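PDB 4UID: surface layer protein from Geobacillus stearothermophilus, which probably self-assembles into the crystalline surface layer that coats the bacterial cell, this chain being domains 4 and 5, both Ig-like. Local coordinates for residues Y23-A28 / K108-L113. Numbering follows the deposited sequence.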
ATOM      1  N   TYR A  23       6.846   1.182   3.758  1.00 22.58           N
ATOM      2  CA  TYR A  23       6.479  -0.118   4.336  1.00 22.93           C
ATOM      3  C   TYR A  23       7.664  -1.029   4.549  1.00 23.98           C
ATOM      4  O   TYR A  23       8.734  -0.783   4.000  1.00 24.20           O
ATOM      5  CB  TYR A  23       5.405  -0.803   3.507  1.00 22.69           C
ATOM      6  CG  TYR A  23       4.111  -0.045   3.554  1.00 22.46           C
ATOM      7  CD1 TYR A  23       3.514   0.254   4.774  1.00 22.49           C
ATOM      8  CD2 TYR A  23       3.487   0.380   2.391  1.00 22.34           C
ATOM      9  CE1 TYR A  23       2.342   0.969   4.841  1.00 22.12           C
ATOM     10  CE2 TYR A  23       2.304   1.082   2.446  1.00 23.01           C
ATOM     11  CZ  TYR A  23       1.740   1.378   3.680  1.00 22.44           C
ATOM     12  OH  TYR A  23       0.562   2.080   3.763  1.00 22.20           O
ATOM     13  N   ALA A  24       7.477  -2.070   5.361  1.00 24.48           N
ATOM     14  CA  ALA A  24       8.537  -3.044   5.601  1.00 25.91           C
ATOM     15  C   ALA A  24       9.040  -3.677   4.312  1.00 27.66           C
ATOM     16  O   ALA A  24      10.216  -4.026   4.219  1.00 28.98           O
ATOM     17  CB  ALA A  24       8.077  -4.111   6.568  1.00 25.91           C
ATOM     18  N   ASN A  25       8.147  -3.804   3.326  1.00 29.32           N
ATOM     19  CA  ASN A  25       8.448  -4.428   2.044  1.00 31.28           C
ATOM     20  C   ASN A  25       9.272  -3.556   1.090  1.00 33.61           C
ATOM     21  O   ASN A  25       9.536  -3.963  -0.040  1.00 38.68           O
ATOM     22  CB  ASN A  25       7.156  -4.923   1.364  1.00 30.63           C
ATOM     23  CG  ASN A  25       6.220  -3.793   0.947  1.00 32.69           C
ATOM     24  OD1 ASN A  25       6.614  -2.637   0.854  1.00 36.75           O
ATOM     25  ND2 ASN A  25       4.964  -4.127   0.706  1.00 34.10           N
ATOM     26  N   GLY A  26       9.656  -2.360   1.522  1.00 33.01           N
ATOM     27  CA  GLY A  26      10.393  -1.452   0.650  1.00 32.54           C
ATOM     28  C   GLY A  26       9.586  -0.492  -0.203  1.00 33.03           C
ATOM     29  O   GLY A  26      10.169   0.436  -0.755  1.00 35.37           O
ATOM     30  N   ASN A  27       8.268  -0.688  -0.313  1.00 31.63           N
ATOM     31  CA  ASN A  27       7.389   0.266  -1.031  1.00 31.67           C
ATOM     32  C   ASN A  27       7.297   1.659  -0.411  1.00 32.21           C
ATOM     33  O   ASN A  27       7.300   1.828   0.810  1.00 33.34           O
ATOM     34  CB  ASN A  27       5.969  -0.293  -1.227  1.00 33.01           C
ATOM     35  CG  ASN A  27       5.946  -1.598  -2.009  1.00 31.34           C
ATOM     36  OD1 ASN A  27       6.879  -1.912  -2.748  1.00 32.35           O
ATOM     37  ND2 ASN A  27       4.883  -2.367  -1.836  1.00 28.60           N
ATOM     38  N   ALA A  28       7.204   2.661  -1.271  1.00 33.04           N
ATOM     39  CA  ALA A  28       7.332   4.048  -0.836  1.00 34.03           C
ATOM     40  C   ALA A  28       6.339   4.988  -1.531  1.00 36.22           C
ATOM     41  O   ALA A  28       5.946   4.766  -2.698  1.00 35.24           O
ATOM     42  CB  ALA A  28       8.759   4.524  -1.023  1.00 32.13           C
ATOM     43  N   LYS A 108       6.457   1.341   8.304  1.00 28.59           N
ATOM     44  CA  LYS A 108       5.139   0.862   8.708  1.00 30.38           C
ATOM     45  C   LYS A 108       5.012  -0.604   8.376  1.00 28.93           C
ATOM     46  O   LYS A 108       5.726  -1.103   7.501  1.00 29.49           O
ATOM     47  CB  LYS A 108       4.034   1.702   8.083  1.00 32.91           C
ATOM     48  CG  LYS A 108       3.918   3.092   8.715  1.00 35.34           C
ATOM     49  CD  LYS A 108       2.962   3.971   7.926  1.00 36.98           C
ATOM     50  CE  LYS A 108       2.154   4.891   8.830  1.00 38.08           C
ATOM     51  NZ  LYS A 108       0.791   5.137   8.271  1.00 38.96           N
ATOM     52  N   ALA A 109       4.140  -1.301   9.106  1.00 27.87           N
ATOM     53  CA  ALA A 109       3.814  -2.702   8.793  1.00 25.69           C
ATOM     54  C   ALA A 109       3.201  -2.748   7.414  1.00 24.78           C
ATOM     55  O   ALA A 109       2.478  -1.819   7.032  1.00 23.03           O
ATOM     56  CB  ALA A 109       2.867  -3.304   9.818  1.00 23.65           C
ATOM     57  N   ASN A 110       3.512  -3.799   6.661  1.00 24.47           N
ATOM     58  CA  ASN A 110       2.914  -3.956   5.332  1.00 25.93           C
ATOM     59  C   ASN A 110       1.393  -4.062   5.374  1.00 25.71           C
ATOM     60  O   ASN A 110       0.829  -4.552   6.370  1.00 24.06           O
ATOM     61  CB  ASN A 110       3.460  -5.178   4.601  1.00 27.29           C
ATOM     62  CG  ASN A 110       4.958  -5.225   4.604  1.00 28.75           C
ATOM     63  OD1 ASN A 110       5.619  -4.219   4.325  1.00 29.22           O
ATOM     64  ND2 ASN A 110       5.515  -6.394   4.943  1.00 27.56           N
ATOM     65  N   PRO A 111       0.727  -3.600   4.288  1.00 25.25           N
ATOM     66  CA  PRO A 111      -0.692  -3.814   4.044  1.00 24.22           C
ATOM     67  C   PRO A 111      -1.104  -5.255   4.247  1.00 23.58           C
ATOM     68  O   PRO A 111      -0.398  -6.166   3.834  1.00 25.27           O
ATOM     69  CB  PRO A 111      -0.818  -3.473   2.579  1.00 23.66           C
ATOM     70  CG  PRO A 111       0.135  -2.342   2.420  1.00 24.77           C
ATOM     71  CD  PRO A 111       1.306  -2.691   3.279  1.00 24.63           C
ATOM     72  N   VAL A 112      -2.217  -5.443   4.937  1.00 23.10           N
ATOM     73  CA  VAL A 112      -2.930  -6.733   5.002  1.00 21.71           C
ATOM     74  C   VAL A 112      -4.424  -6.416   4.822  1.00 21.31           C
ATOM     75  O   VAL A 112      -4.823  -5.267   4.996  1.00 21.03           O
ATOM     76  CB  VAL A 112      -2.660  -7.491   6.329  1.00 20.58           C
ATOM     77  CG1 VAL A 112      -1.212  -7.970   6.394  1.00 19.49           C
ATOM     78  CG2 VAL A 112      -3.012  -6.625   7.533  1.00 19.49           C
ATOM     79  N   LEU A 113      -5.235  -7.414   4.486  1.00 21.10           N
ATOM     80  CA  LEU A 113      -6.649  -7.195   4.231  1.00 20.77           C
ATOM     81  C   LEU A 113      -7.414  -6.886   5.528  1.00 22.93           C
ATOM     82  O   LEU A 113      -7.403  -7.661   6.481  1.00 23.60           O
ATOM     83  CB  LEU A 113      -7.251  -8.400   3.523  1.00 19.30           C
ATOM     84  CG  LEU A 113      -8.779  -8.513   3.544  1.00 19.25           C
ATOM     85  CD1 LEU A 113      -9.431  -7.634   2.483  1.00 19.15           C
ATOM     86  CD2 LEU A 113      -9.224  -9.964   3.428  1.00 18.72           C
TER
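OD1 of N110 accepts a hydrogen bond from N25 N at 2.7 Å, a short bond but bent at the hydrogen. The backbone N of A24 lies near the same oxygen but is badly angled for it; that N-H leans instead, through a weak bond of 2.9 Å, on K108 O. Residues 23-26 form a type I beta turn, and the N-H groups of its two middle residues, A24 and N25, are the ones that turn to segment 108-113. The CB atoms of A24 and N25 flank OD1 of N110 as well, and the N25 amide lies nearly parallel to that of N110, with planes 15° apart. N25 sets its CG between its backbone N and carbonyl carbon (chi1 66°), which lets the OD1 of N25 reach on to N27 N at 2.8 Å and close an Asx turn.

Beside this polar patch, P111 lays its CD over the middle of the Y23 ring, 3.7 Å from the centroid and only 6° off the normal, a clear CH-pi contact. K108 CB comes up obliquely to CD1 of Y23 at 3.6 Å. Y141 also meets the Y23 ring and hydrogen-bonds A109 O, so the second domain contributes to the same cluster. A leucine in place of Y23 would probably leave P111 CD without its flat aromatic seat and Y141 without its ring partner.

The segment 108-113 is the linker running from strand 99-107 of the first Ig-like domain to strand 113-118 of the second. Two bent bonds to turn N-H groups, one of them weak, joined to proline-on-tyrosine packing, imply that residues 108-111 are held against the first domain, which probably restricts how the two domains swing.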